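PDB 6KNY: protein Amuc_1100 from Akkermansia muciniphila, which is of unknown molecular function but is probably held at the bacterial membrane by a transmembrane helix that is absent from the soluble part crystallised. Local coordinates for residues D82-S87 with S129-L134; G50-A55 with V274-P279; Q105-Q110 with V145-L150. One frame throughout, in Å; residues are numbered along the deposited sequence.

From the N terminus, the chain first passes through 50-55, which pairs with 274-279, near the C terminus, to close contact 2, the longest loop of the three. Within that span come 82-87, 105-110, 129-134 and 145-150, in that order. Contact 1 pairs the first with the third and contact 3 the second with the fourth, so these two cross while both lie inside the span of contact 2. Contact 1 joins helix 70-91 to helix 117-134. Contact 3 ties the loop between helices 97-100 and 117-134 to the extended chain just past strand 141-146. Contact 2 sets helix 51-55 against the end of strand 265-276 and the loop after it, about 28 Å from contact 1, centre to centre.

Contact 1 of 3, residues D82-S87 with S129-L134; sequences DSLISS and SLVNKL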
# COMPACT_ATOMS: atom_id res chain seq x y z
N ASP A 82 -0.04 7.66 -12.57
CA ASP A 82 -0.87 8.27 -13.60
C ASP A 82 -2.21 7.55 -13.73
O ASP A 82 -3.25 8.19 -13.93
CB ASP A 82 -0.10 8.27 -14.92
CG ASP A 82 1.07 9.23 -14.89
OD1 ASP A 82 1.59 9.52 -13.79
OD2 ASP A 82 1.44 9.74 -15.96
N SER A 83 -2.23 6.23 -13.55
CA SER A 83 -3.49 5.50 -13.57
C SER A 83 -4.35 5.85 -12.36
O SER A 83 -5.57 6.02 -12.49
CB SER A 83 -3.24 3.99 -13.62
OG SER A 83 -3.00 3.60 -14.95
N LEU A 84 -3.73 5.96 -11.18
CA LEU A 84 -4.49 6.28 -9.97
C LEU A 84 -5.12 7.66 -10.08
O LEU A 84 -6.31 7.83 -9.80
CB LEU A 84 -3.57 6.20 -8.74
CG LEU A 84 -4.21 6.69 -7.44
CD1 LEU A 84 -5.44 5.83 -7.13
CD2 LEU A 84 -3.21 6.68 -6.27
N ILE A 85 -4.34 8.65 -10.50
CA ILE A 85 -4.88 10.00 -10.68
C ILE A 85 -6.07 9.98 -11.64
O ILE A 85 -7.12 10.55 -11.36
CB ILE A 85 -3.78 10.95 -11.18
CG1 ILE A 85 -2.76 11.19 -10.06
CG2 ILE A 85 -4.40 12.25 -11.73
CD1 ILE A 85 -1.51 11.89 -10.53
N SER A 86 -5.92 9.26 -12.75
CA SER A 86 -6.98 9.18 -13.76
C SER A 86 -8.22 8.49 -13.21
O SER A 86 -9.35 8.94 -13.46
CB SER A 86 -6.45 8.47 -15.00
OG SER A 86 -7.48 7.74 -15.63
N SER A 87 -8.04 7.43 -12.43
CA SER A 87 -9.18 6.75 -11.82
C SER A 87 -9.92 7.64 -10.81
O SER A 87 -11.15 7.58 -10.72
CB SER A 87 -8.73 5.45 -11.16
OG SER A 87 -9.78 4.93 -10.37
N SER A 129 -2.13 -1.98 -5.23
CA SER A 129 -3.34 -2.79 -5.22
C SER A 129 -4.29 -2.34 -4.12
O SER A 129 -5.51 -2.24 -4.33
CB SER A 129 -2.98 -4.27 -5.06
OG SER A 129 -4.15 -5.04 -4.89
N LEU A 130 -3.75 -2.07 -2.92
CA LEU A 130 -4.56 -1.60 -1.79
C LEU A 130 -5.26 -0.29 -2.11
O LEU A 130 -6.48 -0.16 -1.95
CB LEU A 130 -3.67 -1.42 -0.55
CG LEU A 130 -4.38 -0.82 0.68
CD1 LEU A 130 -5.65 -1.59 1.03
CD2 LEU A 130 -3.43 -0.78 1.87
N VAL A 131 -4.51 0.72 -2.54
CA VAL A 131 -5.14 2.02 -2.77
C VAL A 131 -6.20 1.91 -3.85
O VAL A 131 -7.27 2.54 -3.77
CB VAL A 131 -4.07 3.07 -3.09
CG1 VAL A 131 -4.72 4.40 -3.47
CG2 VAL A 131 -3.17 3.26 -1.87
N ASN A 132 -5.96 1.08 -4.87
CA ASN A 132 -6.94 0.93 -5.95
C ASN A 132 -8.24 0.31 -5.46
O ASN A 132 -9.33 0.72 -5.87
CB ASN A 132 -6.33 0.14 -7.10
CG ASN A 132 -5.53 1.02 -8.03
OD1 ASN A 132 -6.09 1.88 -8.72
ND2 ASN A 132 -4.22 0.87 -8.01
N LYS A 133 -8.16 -0.68 -4.56
CA LYS A 133 -9.38 -1.17 -3.92
C LYS A 133 -10.06 -0.08 -3.09
O LYS A 133 -11.29 0.03 -3.08
CB LYS A 133 -9.07 -2.40 -3.05
N LEU A 134 -9.28 0.78 -2.41
CA LEU A 134 -9.89 1.86 -1.63
C LEU A 134 -10.61 2.86 -2.53
O LEU A 134 -11.64 3.43 -2.14
CB LEU A 134 -8.83 2.59 -0.80
CG LEU A 134 -8.10 1.84 0.32
CD1 LEU A 134 -6.97 2.70 0.88
CD2 LEU A 134 -9.05 1.43 1.43
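This is a helix-helix packing contact, in which Leu84 of helix 70-91 meets Val131 and Asn132 of helix 117-134. The nearest approach of the two backbones is between Leu84 CA and Asn132 CA, 7.1 Å apart, and helical i to i+4 bonds flank it: Ser87 N to Ser83 O in helix 70-91, and Leu134 N to Leu130 O in the last turn of helix 117-134.

The apolar part of the contact is a fork closing on a single methyl. Both ends of Leu84 lie against Val131 CG1, with CD2 at 3.9 Å and CD1 at 4.0 Å. Leu84 reaches across because its CG stands opposite the backbone N (chi1 173°), and Val131 presents CG1 by the same choice of torsion (chi1 174°). The two side chains cross at about a right angle, so the contact is a crossing of branches and not a run of methyls laid side by side.

Asn132 adds a looser touch from a polar side chain. Its CB does not aim at helix 70-91, yet the amide swings that way, bringing OD1 to 4.3 Å from Leu84 CD1. The other end of the amide is engaged: ND2 hydrogen-bonds to the main-chain O of Asn128, one turn earlier in its own helix.

Leu102, from a loop, touches both Leu84 and Val131, while Phe142 of strand 141-146 also packs on Val131. Leu130 and Leu134 of the same helix pack on Ile193 of helix 183-194, and Leu134 also reaches Phe142.

With no hydrogen bond between the segments, the association rests here on buried methyl contacts, and the Asn132 amide, tethered to its own helix, borders the apolar patch without bonding across it.

Contact 2 of 3, residues G50-A55 with V274-P279; sequences GSLETA and VHFNQP
Two apolar side chains, Leu52 of helix 51-55 and Phe276 at the end of strand 265-276, make the hydrophobic part of the contact. Leu52 comes at the ring edge, near its plane, with CD2 4.2 Å from Phe276 CD1. Val274 CG1 takes one face of that ring, 3.7 Å above the plane and displaced toward the rim.

The second kind is carbon packing beside a polar group. Chi1 of -67° puts Glu53 CG 3.8 Å from Pro279 CB; the bend at chi2 (81°) then brings OE2 to 3.6 Å from Pro279 CA. OE2 also accepts a bond from the main-chain N of Lys280, just past the segment.

Each segment has hydrogen bonds of its own. His275 ND1 donates to Asn277 OD1 at 2.8 Å, in the plane of the imidazole, and with NE2 meeting Ser63 O the ring may well be protonated. Gly50 is the N-cap residue of helix 51-55, and Gly50 O accepts from Thr54 N at 3.0 Å.

Tyr56, just after that helix, also touches Phe276, while His275 packs on Met173 of the neighbouring strand 170-181 and meets Phe122 of helix 117-134 edge-to-face.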
# COMPACT_ATOMS: atom_id res chain seq x y z
N GLY A 50 4.81 -25.92 7.33
CA GLY A 50 4.83 -25.44 8.69
C GLY A 50 3.58 -24.63 9.03
O GLY A 50 2.73 -24.33 8.18
N SER A 51 3.47 -24.27 10.31
CA SER A 51 2.26 -23.61 10.79
C SER A 51 2.08 -22.22 10.17
O SER A 51 0.95 -21.84 9.84
CB SER A 51 2.26 -23.55 12.33
OG SER A 51 3.38 -22.86 12.83
N LEU A 52 3.17 -21.48 9.95
CA LEU A 52 3.01 -20.15 9.35
C LEU A 52 2.57 -20.24 7.89
O LEU A 52 1.69 -19.48 7.44
CB LEU A 52 4.32 -19.37 9.45
CG LEU A 52 4.30 -17.89 9.04
CD1 LEU A 52 3.60 -17.04 10.12
CD2 LEU A 52 5.71 -17.41 8.77
N GLU A 53 3.18 -21.15 7.13
CA GLU A 53 2.81 -21.37 5.73
C GLU A 53 1.35 -21.76 5.60
O GLU A 53 0.66 -21.28 4.70
CB GLU A 53 3.70 -22.46 5.12
CG GLU A 53 5.17 -22.06 4.99
CD GLU A 53 5.96 -22.22 6.29
OE1 GLU A 53 5.36 -22.54 7.35
OE2 GLU A 53 7.19 -21.99 6.27
N THR A 54 0.87 -22.66 6.47
CA THR A 54 -0.54 -23.05 6.45
C THR A 54 -1.45 -21.86 6.71
O THR A 54 -2.40 -21.61 5.97
CB THR A 54 -0.81 -24.10 7.53
OG1 THR A 54 -0.05 -25.28 7.28
CG2 THR A 54 -2.30 -24.49 7.52
N ALA A 55 -1.18 -21.14 7.79
CA ALA A 55 -2.11 -20.12 8.25
C ALA A 55 -2.25 -18.99 7.24
O ALA A 55 -3.32 -18.38 7.15
CB ALA A 55 -1.64 -19.55 9.60
N VAL A 274 3.00 -7.41 5.43
CA VAL A 274 3.79 -8.56 5.87
C VAL A 274 4.46 -9.18 4.65
O VAL A 274 3.78 -9.73 3.77
CB VAL A 274 2.91 -9.57 6.62
CG1 VAL A 274 3.70 -10.80 7.03
CG2 VAL A 274 2.26 -8.87 7.85
N HIS A 275 5.80 -9.08 4.57
CA HIS A 275 6.55 -9.77 3.53
C HIS A 275 7.08 -11.09 4.07
O HIS A 275 7.93 -11.10 4.97
CB HIS A 275 7.71 -8.94 2.99
CG HIS A 275 8.45 -9.65 1.89
ND1 HIS A 275 9.61 -10.38 2.11
CD2 HIS A 275 8.14 -9.84 0.58
CE1 HIS A 275 10.00 -10.94 0.98
NE2 HIS A 275 9.14 -10.61 0.03
N PHE A 276 6.61 -12.20 3.51
CA PHE A 276 7.08 -13.54 3.88
C PHE A 276 8.42 -13.82 3.21
O PHE A 276 8.56 -13.67 2.00
CB PHE A 276 6.03 -14.59 3.50
CG PHE A 276 4.77 -14.44 4.28
CD1 PHE A 276 4.63 -15.02 5.53
CD2 PHE A 276 3.72 -13.67 3.78
CE1 PHE A 276 3.47 -14.84 6.29
CE2 PHE A 276 2.56 -13.48 4.53
CZ PHE A 276 2.43 -14.07 5.78
N ASN A 277 9.41 -14.22 4.01
CA ASN A 277 10.79 -14.19 3.56
C ASN A 277 11.26 -15.54 3.01
O ASN A 277 11.92 -15.57 1.97
CB ASN A 277 11.70 -13.73 4.70
CG ASN A 277 11.58 -12.24 4.96
OD1 ASN A 277 11.23 -11.47 4.05
ND2 ASN A 277 11.84 -11.83 6.21
N GLN A 278 10.96 -16.63 3.69
CA GLN A 278 11.50 -17.91 3.24
C GLN A 278 10.52 -19.03 3.60
O GLN A 278 10.86 -19.97 4.32
CB GLN A 278 12.91 -18.14 3.82
CG GLN A 278 13.00 -18.39 5.33
CD GLN A 278 13.41 -17.16 6.14
OE1 GLN A 278 13.94 -16.19 5.60
NE2 GLN A 278 13.16 -17.20 7.44
N PRO A 279 9.28 -18.95 3.14
CA PRO A 279 8.33 -20.02 3.45
C PRO A 279 8.79 -21.32 2.82
O PRO A 279 9.45 -21.32 1.77
CB PRO A 279 7.02 -19.52 2.83
CG PRO A 279 7.47 -18.68 1.67
CD PRO A 279 8.78 -18.05 2.08

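Contact 3 of 3, residues Q105-Q110 with V145-L150; sequences QVYSTQ and VYRPQL
Val106 and Gln149 mark the closest backbone approach, with Val106 CA 9.2 Å from Gln149 CA; no hydrogen bond joins the segments. Residues 105-108 make a tight turn, in which Gln105 O accepts from both Ser108 N and Ser108 OG, the latter at 2.8 Å and in the plane of the carbonyl. Residues 147-150, by contrast, continue extended beyond the end of strand 141-146, with every psi above 100°.

The segments meet through side chains alone. Val106 divides its methyls: CG1 lies 4.0 Å from Arg147 NH2, at the edge of the guanidinium near its plane, whereas CG2 lies 3.8 Å from Gln149 NE2. CG1 also sits 3.4 Å above one face of the Tyr107 ring, offset toward its rim. Arg147 runs out with CG opposite its backbone N and then bends at chi3 (77°), which carries NH2 to 3.8 Å from Tyr107 CE2. Ring and guanidinium planes are 42° apart, an inclination that rules out parallel stacking.

Polar partners lie beyond the two segments. Arg147 NH1 forms salt bridges with Glu153 and Glu123, and NE bonds to Gly103 O. Glu153 is shared, since its OE1 takes the Tyr107 hydroxyl while OE2 serves Arg147 and Leu150 N.

The direct touches are therefore van der Waals in kind, but the acid that couples Tyr107 to Arg147 links the two segments through a third residue. With hydrogen bonds at NE, NH1 and NH2, the guanidinium is probably restricted in rotation, and the two carboxylates at NH1 would be expected to stabilise its positive charge.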
# COMPACT_ATOMS: atom_id res chain seq x y z
N GLN A 105 7.35 9.19 -3.28
CA GLN A 105 7.73 10.45 -3.93
C GLN A 105 9.24 10.68 -3.84
O GLN A 105 9.81 11.37 -4.68
CB GLN A 105 6.99 11.64 -3.32
CG GLN A 105 7.19 12.94 -4.14
CD GLN A 105 6.30 14.10 -3.68
OE1 GLN A 105 5.92 14.18 -2.52
NE2 GLN A 105 5.97 14.99 -4.61
N VAL A 106 9.90 10.07 -2.86
CA VAL A 106 11.35 10.16 -2.78
C VAL A 106 12.03 9.63 -4.05
O VAL A 106 13.20 9.94 -4.31
CB VAL A 106 11.83 9.41 -1.52
CG1 VAL A 106 11.55 7.90 -1.65
CG2 VAL A 106 13.29 9.69 -1.23
N TYR A 107 11.34 8.82 -4.84
CA TYR A 107 11.90 8.29 -6.07
C TYR A 107 11.23 8.88 -7.31
O TYR A 107 11.25 8.26 -8.39
CB TYR A 107 11.80 6.76 -6.07
CG TYR A 107 12.54 6.12 -4.91
CD1 TYR A 107 13.90 6.34 -4.73
CD2 TYR A 107 11.88 5.32 -3.98
CE1 TYR A 107 14.59 5.78 -3.67
CE2 TYR A 107 12.56 4.75 -2.91
CZ TYR A 107 13.92 4.98 -2.76
OH TYR A 107 14.63 4.41 -1.70
N SER A 108 10.63 10.06 -7.19
CA SER A 108 9.99 10.69 -8.34
C SER A 108 11.00 11.14 -9.38
O SER A 108 10.70 11.13 -10.58
CB SER A 108 9.14 11.88 -7.88
OG SER A 108 9.90 12.77 -7.09
N THR A 109 12.20 11.53 -8.95
CA THR A 109 13.29 11.89 -9.84
C THR A 109 14.45 10.91 -9.73
O THR A 109 14.87 10.32 -10.73
CB THR A 109 13.79 13.31 -9.54
OG1 THR A 109 12.69 14.22 -9.57
CG2 THR A 109 14.83 13.72 -10.55
N GLN A 110 14.99 10.73 -8.54
CA GLN A 110 16.09 9.80 -8.36
C GLN A 110 15.55 8.38 -8.34
O GLN A 110 14.55 8.09 -7.68
CB GLN A 110 16.86 10.11 -7.07
N VAL A 145 -0.63 9.14 1.63
CA VAL A 145 -0.05 7.80 1.66
C VAL A 145 1.40 8.02 2.05
O VAL A 145 2.20 8.53 1.25
CB VAL A 145 -0.15 7.07 0.31
CG1 VAL A 145 0.44 5.67 0.45
CG2 VAL A 145 -1.61 7.00 -0.14
N TYR A 146 1.75 7.64 3.27
CA TYR A 146 3.07 7.92 3.82
C TYR A 146 3.77 6.60 4.11
O TYR A 146 3.21 5.74 4.80
CB TYR A 146 2.95 8.76 5.09
CG TYR A 146 4.22 8.73 5.91
CD1 TYR A 146 5.36 9.40 5.48
CD2 TYR A 146 4.27 8.03 7.10
CE1 TYR A 146 6.53 9.36 6.22
CE2 TYR A 146 5.43 7.99 7.85
CZ TYR A 146 6.55 8.65 7.41
OH TYR A 146 7.70 8.62 8.15
N ARG A 147 4.98 6.45 3.57
CA ARG A 147 5.70 5.18 3.60
C ARG A 147 7.12 5.41 4.08
O ARG A 147 7.96 5.91 3.30
CB ARG A 147 5.68 4.53 2.22
CG ARG A 147 6.51 3.25 2.08
CD ARG A 147 7.00 3.09 0.62
NE ARG A 147 8.13 3.99 0.33
CZ ARG A 147 9.41 3.65 0.44
NH1 ARG A 147 9.75 2.40 0.75
NH2 ARG A 147 10.35 4.55 0.20
N PRO A 148 7.45 5.07 5.33
CA PRO A 148 8.84 5.16 5.78
C PRO A 148 9.76 4.28 4.95
O PRO A 148 9.36 3.22 4.46
CB PRO A 148 8.78 4.67 7.24
CG PRO A 148 7.34 4.88 7.68
CD PRO A 148 6.50 4.75 6.41
N GLN A 149 11.00 4.73 4.77
CA GLN A 149 11.96 3.94 4.01
C GLN A 149 12.34 2.70 4.78
O GLN A 149 12.45 2.72 6.01
CB GLN A 149 13.22 4.75 3.69
CG GLN A 149 12.98 5.90 2.73
CD GLN A 149 14.21 6.76 2.54
OE1 GLN A 149 15.34 6.34 2.82
NE2 GLN A 149 14.01 7.99 2.08
N LEU A 150 12.56 1.61 4.05
CA LEU A 150 13.06 0.38 4.62
C LEU A 150 14.56 0.47 4.83
O LEU A 150 15.25 1.22 4.14
CB LEU A 150 12.74 -0.79 3.69
CG LEU A 150 11.26 -1.02 3.40
CD1 LEU A 150 11.09 -2.11 2.32
CD2 LEU A 150 10.53 -1.39 4.69